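Local coordinates for protein ferulic acid esterase, AmCE1/Fae1A (Anaeromyces mucronatus, PDB 5CXX) that probably hydrolyses feruloyl esters as an alpha/beta-hydrolase esterase, and is captured here with ferulic acid bound, at residues A[136-140]-A[141-145]; A[10-13]-A[14-17]; A[262-265]-A[266-269]; A[127-131]-A[132-136]. All blocks are in the same frame, centred on the assembly; numbering follows the deposited sequence.

Overall arrangement
The four contacts are local ones, each within one continuous stretch of an alpha/beta-hydrolase chain built on a mixed eight-stranded sheet. In chain order they run contact 2, contact 4, contact 1, contact 3. Contacts 4 and 1 follow each other on helix 125-140, share Tyr136 and have centres about 11 Å apart; contact 4 covers a wider, pi-type turn, contact 1 the helix end and the exit toward strand 150-155. Contacts 2 and 3 touch, with centres about 13 Å apart, where Tyr263 of helix 255-266 meets Cys10, Pro11 and Tyr14, so the N-terminal segment packs on the last helix. Contacts 3 and 4 lie on opposite sides of the chain's centre, their centres about 24 Å apart.

Contact 1: A[136-140]-A[141-145]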
loop_
_atom_site.group_PDB
_atom_site.type_symbol
_atom_site.label_atom_id
_atom_site.label_comp_id
_atom_site.label_asym_id
_atom_site.label_seq_id
_atom_site.Cartn_x
_atom_site.Cartn_y
_atom_site.Cartn_z
ATOM N N TYR A 136 14.346 10.902 0.562
ATOM C CA TYR A 136 15.129 10.370 1.683
ATOM C C TYR A 136 15.694 8.986 1.332
ATOM O O TYR A 136 16.856 8.677 1.557
ATOM C CB TYR A 136 14.226 10.288 2.913
ATOM C CG TYR A 136 15.015 9.884 4.148
ATOM C CD1 TYR A 136 15.262 8.528 4.418
ATOM C CD2 TYR A 136 15.490 10.854 5.051
ATOM C CE1 TYR A 136 16.035 8.147 5.555
ATOM C CE2 TYR A 136 16.223 10.485 6.163
ATOM C CZ TYR A 136 16.510 9.139 6.390
ATOM O OH TYR A 136 17.271 8.810 7.506
ATOM N N MET A 137 14.819 8.136 0.799
ATOM C CA MET A 137 15.247 6.768 0.466
ATOM C C MET A 137 16.351 6.788 -0.552
ATOM O O MET A 137 17.303 6.005 -0.421
ATOM C CB MET A 137 14.056 5.938 -0.079
ATOM C CG MET A 137 12.985 5.647 0.998
ATOM S SD MET A 137 13.638 4.827 2.501
ATOM C CE MET A 137 14.218 3.245 1.773
ATOM N N GLU A 138 16.226 7.668 -1.555
ATOM C CA GLU A 138 17.286 7.752 -2.618
ATOM C C GLU A 138 18.621 8.218 -2.039
ATOM O O GLU A 138 19.715 7.755 -2.429
ATOM C CB GLU A 138 16.840 8.677 -3.759
ATOM C CG GLU A 138 17.805 8.466 -4.974
ATOM C CD GLU A 138 17.426 9.219 -6.240
ATOM O OE1 GLU A 138 16.306 9.762 -6.310
ATOM O OE2 GLU A 138 18.276 9.246 -7.184
ATOM N N GLU A 139 18.555 9.113 -1.063
ATOM C CA GLU A 139 19.788 9.654 -0.472
ATOM C C GLU A 139 20.465 8.686 0.488
ATOM O O GLU A 139 21.703 8.730 0.635
ATOM C CB GLU A 139 19.429 10.959 0.248
ATOM C CG GLU A 139 20.573 11.670 1.019
ATOM C CD GLU A 139 21.691 12.204 0.105
ATOM O OE1 GLU A 139 21.380 12.897 -0.895
ATOM O OE2 GLU A 139 22.886 11.975 0.415
ATOM N N HIS A 140 19.698 7.828 1.165
ATOM C CA HIS A 140 20.226 7.086 2.313
ATOM C C HIS A 140 20.378 5.595 2.084
ATOM O O HIS A 140 21.048 4.941 2.894
ATOM C CB HIS A 140 19.341 7.295 3.547
ATOM C CG HIS A 140 19.395 8.698 4.058
ATOM N ND1 HIS A 140 20.410 9.150 4.882
ATOM C CD2 HIS A 140 18.624 9.775 3.788
ATOM C CE1 HIS A 140 20.219 10.430 5.147
ATOM N NE2 HIS A 140 19.141 10.831 4.509
ATOM N N TYR A 141 19.760 5.076 1.023
ATOM C CA TYR A 141 19.787 3.636 0.756
ATOM C C TYR A 141 20.128 3.360 -0.683
ATOM O O TYR A 141 20.017 4.236 -1.550
ATOM C CB TYR A 141 18.440 2.993 1.104
ATOM C CG TYR A 141 18.141 3.160 2.583
ATOM C CD1 TYR A 141 18.769 2.345 3.536
ATOM C CD2 TYR A 141 17.263 4.171 3.052
ATOM C CE1 TYR A 141 18.513 2.519 4.910
ATOM C CE2 TYR A 141 17.009 4.313 4.403
ATOM C CZ TYR A 141 17.625 3.496 5.311
ATOM O OH TYR A 141 17.396 3.665 6.675
ATOM N N SER A 142 20.557 2.132 -0.946
ATOM C CA SER A 142 20.955 1.783 -2.314
ATOM C C SER A 142 19.725 1.249 -3.051
ATOM O O SER A 142 19.459 0.052 -3.090
ATOM C CB SER A 142 22.084 0.761 -2.301
ATOM O OG SER A 142 22.542 0.560 -3.614
ATOM N N ILE A 143 18.955 2.170 -3.601
ATOM C CA ILE A 143 17.695 1.811 -4.246
ATOM C C ILE A 143 17.784 1.911 -5.771
ATOM O O ILE A 143 18.636 2.597 -6.333
ATOM C CB ILE A 143 16.534 2.723 -3.770
ATOM C CG1 ILE A 143 16.652 4.131 -4.366
ATOM C CG2 ILE A 143 16.512 2.792 -2.198
ATOM C CD1 ILE A 143 15.331 4.997 -4.050
ATOM N N LEU A 144 16.898 1.175 -6.420
ATOM C CA LEU A 144 16.595 1.364 -7.840
ATOM C C LEU A 144 15.511 2.423 -7.922
ATOM O O LEU A 144 14.553 2.397 -7.160
ATOM C CB LEU A 144 16.109 0.076 -8.464
ATOM C CG LEU A 144 17.199 -0.980 -8.633
ATOM C CD1 LEU A 144 16.560 -2.281 -9.080
ATOM C CD2 LEU A 144 18.266 -0.483 -9.653
ATOM N N THR A 145 15.680 3.370 -8.831
ATOM C CA THR A 145 14.647 4.397 -9.000
ATOM C C THR A 145 13.858 4.111 -10.283
ATOM O O THR A 145 14.234 3.259 -11.091
ATOM C CB THR A 145 15.231 5.794 -9.124
ATOM O OG1 THR A 145 16.206 5.772 -10.174
ATOM C CG2 THR A 145 15.934 6.191 -7.801
HETATM O O HOH W 1 18.563 6.312 7.359
#
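Tyr141 and Met137 make the main apolar contact. Met137 SD sits 4.7 Å from the centroid of the Tyr141 ring, a Met-aromatic contact that is oblique, with the sulfur 60° off the ring normal. The methyl makes the close atomic approach, CE of Met137 lying 3.4 Å from Tyr141 CD2. The chain is bent at both chi2 and chi3, which folds the thioether round to the ring. Tyr136 reaches the far part of the same ring, its CE1 4.1 Å from Tyr141 CE2, which stands at the edge of the Tyr136 ring, while His140 CD2 covers one face of Tyr136 over the centre. Further along, Ile143 CD1 packs 3.7 Å from Glu138 CA, and Thr145 CG2 touches the carboxylate carbon of Glu138.

This is the C-terminal end of helix 125-140, where Tyr141 is the first residue to leave helical backbone angles and the chain sets off toward strand 150-155 of the alpha/beta-hydrolase sheet. Met137 and Tyr141 also lie on Val44 of strand 38-45, which places their contact between helix and sheet.

Among polar contacts, Tyr141 N gives its hydrogen to Met137 O at 3.0 Å, closing a last helical turn with a bent N-H...O angle of 141°. Water 1 bridges the two phenols: it donates to Tyr136 OH at 2.8 Å and hydrogen-bonds to Tyr141 OH at 3.0 Å.

Contact 2: A[10-13]-A[14-17]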
loop_
_atom_site.group_PDB
_atom_site.type_symbol
_atom_site.label_atom_id
_atom_site.label_comp_id
_atom_site.label_asym_id
_atom_site.label_seq_id
_atom_site.Cartn_x
_atom_site.Cartn_y
_atom_site.Cartn_z
ATOM N N CYS A 10 -4.255 -16.369 1.201
ATOM C CA CYS A 10 -2.829 -16.562 1.327
ATOM C C CYS A 10 -2.606 -17.876 2.108
ATOM O O CYS A 10 -3.044 -17.982 3.248
ATOM C CB CYS A 10 -2.217 -15.381 2.115
ATOM S SG CYS A 10 -0.386 -15.611 2.318
ATOM N N PRO A 11 -1.931 -18.852 1.521
ATOM C CA PRO A 11 -1.657 -20.083 2.272
ATOM C C PRO A 11 -0.895 -19.772 3.541
ATOM O O PRO A 11 -0.029 -18.871 3.587
ATOM C CB PRO A 11 -0.796 -20.917 1.322
ATOM C CG PRO A 11 -1.125 -20.386 -0.044
ATOM C CD PRO A 11 -1.389 -18.889 0.154
ATOM N N ASP A 12 -1.205 -20.508 4.605
ATOM C CA ASP A 12 -0.525 -20.209 5.854
ATOM C C ASP A 12 0.980 -20.237 5.736
ATOM O O ASP A 12 1.668 -19.448 6.375
ATOM C CB ASP A 12 -0.975 -21.185 6.956
ATOM C CG ASP A 12 -2.393 -20.885 7.459
ATOM O OD1 ASP A 12 -2.907 -19.750 7.257
ATOM O OD2 ASP A 12 -3.000 -21.789 8.061
ATOM N N LYS A 13 1.540 -21.134 4.926
ATOM C CA LYS A 13 2.971 -21.211 4.897
ATOM C C LYS A 13 3.685 -20.001 4.273
ATOM O O LYS A 13 4.890 -19.830 4.493
ATOM C CB LYS A 13 3.425 -22.486 4.200
ATOM C CG LYS A 13 3.087 -22.510 2.752
ATOM C CD LYS A 13 3.585 -23.819 2.080
ATOM C CE LYS A 13 3.077 -23.897 0.656
ATOM N NZ LYS A 13 3.651 -25.084 -0.075
ATOM N N TYR A 14 2.992 -19.146 3.515
ATOM C CA TYR A 14 3.660 -17.981 2.993
ATOM C C TYR A 14 3.535 -16.807 3.972
ATOM O O TYR A 14 4.420 -15.938 3.996
ATOM C CB TYR A 14 3.068 -17.568 1.626
ATOM C CG TYR A 14 3.471 -18.569 0.612
ATOM C CD1 TYR A 14 4.742 -18.544 0.087
ATOM C CD2 TYR A 14 2.562 -19.553 0.195
ATOM C CE1 TYR A 14 5.125 -19.516 -0.828
ATOM C CE2 TYR A 14 2.935 -20.529 -0.740
ATOM C CZ TYR A 14 4.205 -20.487 -1.221
ATOM O OH TYR A 14 4.550 -21.463 -2.125
ATOM N N ARG A 15 2.487 -16.762 4.814
ATOM C CA ARG A 15 2.355 -15.621 5.727
ATOM C C ARG A 15 2.944 -15.869 7.113
ATOM O O ARG A 15 2.854 -15.023 7.998
ATOM C CB ARG A 15 0.888 -15.198 5.872
ATOM C CG ARG A 15 -0.033 -16.371 6.314
ATOM C CD ARG A 15 -1.508 -15.827 6.426
ATOM N NE ARG A 15 -1.660 -14.916 7.589
ATOM C CZ ARG A 15 -2.849 -14.554 8.068
ATOM N NH1 ARG A 15 -3.958 -14.971 7.432
ATOM N NH2 ARG A 15 -2.941 -13.768 9.151
ATOM N N THR A 16 3.541 -17.053 7.286
ATOM C CA THR A 16 4.148 -17.502 8.558
ATOM C C THR A 16 5.675 -17.553 8.382
ATOM O O THR A 16 6.180 -18.049 7.328
ATOM C CB THR A 16 3.583 -18.922 8.920
ATOM O OG1 THR A 16 2.161 -18.774 9.087
ATOM C CG2 THR A 16 4.165 -19.452 10.235
ATOM N N LYS A 17 6.415 -17.123 9.409
ATOM C CA LYS A 17 7.856 -17.356 9.407
ATOM C C LYS A 17 8.148 -18.840 9.558
ATOM O O LYS A 17 7.631 -19.488 10.458
ATOM C CB LYS A 17 8.559 -16.573 10.536
ATOM C CG LYS A 17 8.438 -15.055 10.204
ATOM C CD LYS A 17 9.174 -14.289 11.353
ATOM C CE LYS A 17 9.149 -12.786 11.121
ATOM N NZ LYS A 17 9.795 -12.082 12.335
HETATM O O HOH W 2 -4.554 -16.736 5.253
HETATM O O HOH W 3 2.513 -23.884 -2.607
#
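Asp12 O takes a hydrogen bond from the side chain of Thr16 and a weak one from the backbone of Arg15. Thr16 OG1 donates to Asp12 O at 2.8 Å from above the carbonyl plane, 35° out of it, and Arg15 N lies 3.2 Å from Asp12 O. One residue earlier, Tyr14 N donates to Pro11 O at 3.0 Å. These bonds hold the short, weakly bonded helix 12-15 near the N-terminus.

The Tyr14 ring receives Pro11 at its edge, with Pro11 CG 3.8 Å from Tyr14 CD2. Lys13 runs alongside, pointing the same way: its chain is extended beyond CG and brings CE to 3.6 Å from Tyr14 CE2. Water 3 joins the two ends, accepting from Lys13 NZ and donating to Tyr14 OH, and that hydroxyl is also hydrogen-bonded to Glu88. Replacing Tyr14 with an alanine would probably leave Glu88 and water 3 without their phenol partner and open a gap beside Pro11 and Lys13.

Cys10 SG packs 3.8 Å from Arg15 CB. A bend at chi3 (-71°) carries the guanidinium round to water 2, which lies at its edge, accepts from NH1 and donates to Cys10 O. NH1 also bonds Asn256, and NH2 forms a salt bridge with Asp75. With bonds at both terminal nitrogens, NH1 and NH2, the guanidinium's rotation is probably fixed, tying this helix to the body of the enzyme.

Contact 3: A[262-265]-A[266-269]; sequences FYNF and IQTT
Ile266 lays its CG1 over the centre of the Phe262 ring, a CH-pi contact 3.7 Å from the centroid and 14° off the ring normal. Both belong to helix 255-266, the last helix of this alpha/beta-hydrolase chain, and the other face-on contacts follow down its C-terminal end. An alanine in place of Phe262 is likely to leave Ile266 CG1 and CD1 without the ring face they lie on and to remove the stack with Tyr61.

Gln267 NE2 sits above the centre of the Tyr263 ring, 3.4 Å from its plane, with ring and amide planes 51° apart. The same nitrogen donates to Tyr263 O at 3.1 Å and to water 4, which in turn donates to Asn264 OD1; Asn264 ND2 hydrogen-bonds to Ser7 O. Arg90 bonds both Tyr263 OH and Gln267 OE1, so the amide is held at both ends.

Thr269 crosses Phe265 at about a right angle and puts CG2 over one face, offset toward the rim. Phe265 O accepts twice from Thr268: the backbone N comes from above the carbonyl plane at 2.9 Å, whereas OG1, turned back by chi1 (75°), lies in that plane on a lone pair, 2.8 Å from Phe265 O.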
loop_
_atom_site.group_PDB
_atom_site.type_symbol
_atom_site.label_atom_id
_atom_site.label_comp_id
_atom_site.label_asym_id
_atom_site.label_seq_id
_atom_site.Cartn_x
_atom_site.Cartn_y
_atom_site.Cartn_z
ATOM N N PHE A 262 -1.573 -8.958 -0.155
ATOM C CA PHE A 262 -0.119 -8.786 -0.248
ATOM C C PHE A 262 0.570 -9.964 -0.923
ATOM O O PHE A 262 1.528 -9.820 -1.717
ATOM C CB PHE A 262 0.433 -8.593 1.166
ATOM C CG PHE A 262 1.807 -7.966 1.216
ATOM C CD1 PHE A 262 2.075 -6.742 0.564
ATOM C CD2 PHE A 262 2.802 -8.552 2.016
ATOM C CE1 PHE A 262 3.351 -6.143 0.648
ATOM C CE2 PHE A 262 4.063 -7.952 2.111
ATOM C CZ PHE A 262 4.329 -6.757 1.447
ATOM N N TYR A 263 0.089 -11.178 -0.620
ATOM C CA TYR A 263 0.613 -12.393 -1.265
ATOM C C TYR A 263 0.462 -12.340 -2.786
ATOM O O TYR A 263 1.433 -12.616 -3.524
ATOM C CB TYR A 263 -0.154 -13.602 -0.696
ATOM C CG TYR A 263 0.113 -14.937 -1.371
ATOM C CD1 TYR A 263 1.353 -15.569 -1.263
ATOM C CD2 TYR A 263 -0.912 -15.585 -2.101
ATOM C CE1 TYR A 263 1.597 -16.807 -1.826
ATOM C CE2 TYR A 263 -0.671 -16.851 -2.675
ATOM C CZ TYR A 263 0.586 -17.440 -2.533
ATOM O OH TYR A 263 0.804 -18.686 -3.086
ATOM N N ASN A 264 -0.744 -12.011 -3.286
ATOM C CA ASN A 264 -0.853 -11.894 -4.742
ATOM C C ASN A 264 -0.066 -10.711 -5.302
ATOM O O ASN A 264 0.569 -10.820 -6.373
ATOM C CB ASN A 264 -2.344 -11.780 -5.093
ATOM C CG ASN A 264 -3.055 -13.108 -5.017
ATOM O OD1 ASN A 264 -2.948 -13.915 -5.952
ATOM N ND2 ASN A 264 -3.782 -13.340 -3.929
ATOM N N PHE A 265 -0.069 -9.588 -4.590
ATOM C CA PHE A 265 0.623 -8.425 -5.092
ATOM C C PHE A 265 2.124 -8.636 -5.267
ATOM O O PHE A 265 2.723 -8.266 -6.276
ATOM C CB PHE A 265 0.327 -7.257 -4.147
ATOM C CG PHE A 265 0.903 -5.909 -4.584
ATOM C CD1 PHE A 265 0.466 -5.298 -5.781
ATOM C CD2 PHE A 265 1.843 -5.280 -3.789
ATOM C CE1 PHE A 265 0.974 -4.016 -6.135
ATOM C CE2 PHE A 265 2.386 -4.041 -4.155
ATOM C CZ PHE A 265 1.943 -3.408 -5.306
ATOM N N ILE A 266 2.759 -9.221 -4.242
ATOM C CA ILE A 266 4.230 -9.335 -4.260
ATOM C C ILE A 266 4.697 -10.362 -5.295
ATOM O O ILE A 266 5.833 -10.343 -5.755
ATOM C CB ILE A 266 4.731 -9.670 -2.822
ATOM C CG1 ILE A 266 4.483 -8.455 -1.917
ATOM C CG2 ILE A 266 6.254 -10.050 -2.819
ATOM C CD1 ILE A 266 5.311 -7.185 -2.232
ATOM N N GLN A 267 3.785 -11.259 -5.690
ATOM C CA GLN A 267 4.101 -12.137 -6.802
ATOM C C GLN A 267 4.203 -11.400 -8.138
ATOM O O GLN A 267 4.733 -11.965 -9.113
ATOM C CB GLN A 267 3.031 -13.217 -6.937
ATOM C CG GLN A 267 3.184 -14.309 -5.907
ATOM C CD GLN A 267 2.093 -15.325 -6.039
ATOM O OE1 GLN A 267 2.103 -16.161 -6.964
ATOM N NE2 GLN A 267 1.102 -15.243 -5.172
ATOM N N THR A 268 3.672 -10.183 -8.202
ATOM C CA THR A 268 3.681 -9.456 -9.488
ATOM C C THR A 268 4.728 -8.344 -9.549
ATOM O O THR A 268 5.032 -7.832 -10.626
ATOM C CB THR A 268 2.333 -8.807 -9.788
ATOM O OG1 THR A 268 2.140 -7.647 -8.969
ATOM C CG2 THR A 268 1.171 -9.797 -9.657
ATOM N N THR A 269 5.236 -7.928 -8.401
ATOM C CA THR A 269 6.027 -6.697 -8.418
ATOM C C THR A 269 7.401 -6.901 -9.038
ATOM O O THR A 269 8.035 -7.971 -8.904
ATOM C CB THR A 269 6.185 -6.113 -6.988
ATOM O OG1 THR A 269 6.497 -7.156 -6.060
ATOM C CG2 THR A 269 4.863 -5.474 -6.523
HETATM O O HOH W 4 -1.443 -16.599 -5.997
#

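Contact 4: A[127-131]-A[132-136]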
loop_
_atom_site.group_PDB
_atom_site.type_symbol
_atom_site.label_atom_id
_atom_site.label_comp_id
_atom_site.label_asym_id
_atom_site.label_seq_id
_atom_site.Cartn_x
_atom_site.Cartn_y
_atom_site.Cartn_z
ATOM N N ASN A 127 2.005 14.281 -0.815
ATOM C CA ASN A 127 3.095 15.217 -0.750
ATOM C C ASN A 127 4.261 14.690 0.129
ATOM O O ASN A 127 5.435 14.825 -0.242
ATOM C CB ASN A 127 2.596 16.588 -0.217
ATOM C CG ASN A 127 1.585 17.187 -1.177
ATOM O OD1 ASN A 127 1.895 17.250 -2.373
ATOM N ND2 ASN A 127 0.367 17.512 -0.721
ATOM N N GLU A 128 3.907 14.056 1.253
ATOM C CA GLU A 128 4.934 13.436 2.140
ATOM C C GLU A 128 5.731 12.390 1.376
ATOM O O GLU A 128 6.961 12.399 1.422
ATOM C CB GLU A 128 4.246 12.777 3.362
ATOM C CG GLU A 128 5.240 12.075 4.326
ATOM C CD GLU A 128 6.174 13.094 4.998
ATOM O OE1 GLU A 128 5.895 14.320 4.956
ATOM O OE2 GLU A 128 7.211 12.664 5.551
ATOM N N LEU A 129 5.022 11.557 0.612
ATOM C CA LEU A 129 5.724 10.465 -0.083
ATOM C C LEU A 129 6.669 11.055 -1.163
ATOM O O LEU A 129 7.842 10.689 -1.258
ATOM C CB LEU A 129 4.680 9.492 -0.670
ATOM C CG LEU A 129 5.364 8.361 -1.498
ATOM C CD1 LEU A 129 6.137 7.402 -0.597
ATOM C CD2 LEU A 129 4.255 7.587 -2.289
ATOM N N ILE A 130 6.115 11.941 -2.012
ATOM C CA ILE A 130 6.858 12.364 -3.224
ATOM C C ILE A 130 7.928 13.392 -2.899
ATOM O O ILE A 130 9.040 13.334 -3.456
ATOM C CB ILE A 130 5.834 12.887 -4.277
ATOM C CG1 ILE A 130 5.006 11.681 -4.737
ATOM C CG2 ILE A 130 6.543 13.602 -5.414
ATOM C CD1 ILE A 130 3.769 12.109 -5.613
ATOM N N GLU A 131 7.615 14.308 -1.956
ATOM C CA GLU A 131 8.538 15.404 -1.650
ATOM C C GLU A 131 9.562 15.057 -0.565
ATOM O O GLU A 131 10.602 15.714 -0.499
ATOM C CB GLU A 131 7.778 16.664 -1.170
ATOM C CG GLU A 131 6.817 17.171 -2.252
ATOM C CD GLU A 131 6.028 18.366 -1.752
ATOM O OE1 GLU A 131 6.463 19.057 -0.812
ATOM O OE2 GLU A 131 4.950 18.609 -2.279
ATOM N N VAL A 132 9.235 14.093 0.302
ATOM C CA VAL A 132 10.101 13.854 1.486
ATOM C C VAL A 132 10.598 12.417 1.540
ATOM O O VAL A 132 11.828 12.217 1.617
ATOM C CB VAL A 132 9.397 14.170 2.808
ATOM C CG1 VAL A 132 10.413 14.055 3.970
ATOM C CG2 VAL A 132 8.916 15.590 2.763
ATOM N N ILE A 133 9.696 11.442 1.527
ATOM C CA ILE A 133 10.140 10.069 1.762
ATOM C C ILE A 133 10.925 9.480 0.585
ATOM O O ILE A 133 12.015 8.887 0.778
ATOM C CB ILE A 133 8.964 9.180 2.079
ATOM C CG1 ILE A 133 8.433 9.523 3.512
ATOM C CG2 ILE A 133 9.371 7.673 2.137
ATOM C CD1 ILE A 133 7.125 8.755 3.829
ATOM N N MET A 134 10.444 9.666 -0.616
ATOM C CA MET A 134 11.161 9.123 -1.762
ATOM C C MET A 134 12.555 9.717 -1.905
ATOM O O MET A 134 13.539 8.981 -2.094
ATOM C CB MET A 134 10.349 9.306 -3.058
ATOM C CG MET A 134 9.291 8.297 -3.130
ATOM S SD MET A 134 8.241 8.631 -4.551
ATOM C CE MET A 134 9.164 7.755 -5.785
ATOM N N PRO A 135 12.707 11.068 -1.768
ATOM C CA PRO A 135 14.092 11.588 -1.797
ATOM C C PRO A 135 14.940 11.066 -0.622
ATOM O O PRO A 135 16.135 10.810 -0.784
ATOM C CB PRO A 135 13.902 13.116 -1.703
ATOM C CG PRO A 135 12.501 13.344 -2.295
ATOM C CD PRO A 135 11.698 12.157 -1.889
ATOM N N TYR A 136 14.346 10.902 0.562
ATOM C CA TYR A 136 15.129 10.370 1.683
ATOM C C TYR A 136 15.694 8.986 1.332
ATOM O O TYR A 136 16.856 8.677 1.557
ATOM C CB TYR A 136 14.226 10.288 2.913
ATOM C CG TYR A 136 15.015 9.884 4.148
ATOM C CD1 TYR A 136 15.262 8.528 4.418
ATOM C CD2 TYR A 136 15.490 10.854 5.051
ATOM C CE1 TYR A 136 16.035 8.147 5.555
ATOM C CE2 TYR A 136 16.223 10.485 6.163
ATOM C CZ TYR A 136 16.510 9.139 6.390
ATOM O OH TYR A 136 17.271 8.810 7.506
#
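Glu128 starts out with CG opposite the backbone N (chi1 179°) and then bends at chi2 (66°), which folds its carboxylate back against Val132: OE2 lies 3.8 Å from Val132 CB. On the same residue CG meets Ile133 CD1 at 3.9 Å, the two side chains crossing at about a right angle. The setting is a pi-type turn in helix 125-140, a helix flanking the central sheet of the alpha/beta-hydrolase fold. Here Glu128 O is gripped by two amides, Val132 N from above the carbonyl plane and Ile133 N nearly straight on, 2.9 Å away. Met134 N likewise reaches back five residues to Leu129 O.

The buried carboxylate of Glu128 has partners on the neighbouring strand, Tyr31 for OE2 and Ser33 for OE1, which probably fix its orientation; these hydroxyls, with a long and weak ion pair to Arg40, would probably help to stabilise a negative charge there. On another side of the helix Leu129 CD1 touches Met134 CG at 4.1 Å, in one of two modelled conformers of Met134, and Ile133 CG2 at 4.2 Å, and all three residues rest on Tyr60 of strand 58-62.

Pro135, having no amide hydrogen, cannot donate to the preceding turn, and the helix kinks: the short segments 127-131 and 132-136 run 27° apart. Pro135 CD instead lies against the preceding turn, 3.3 Å from Ile130 O.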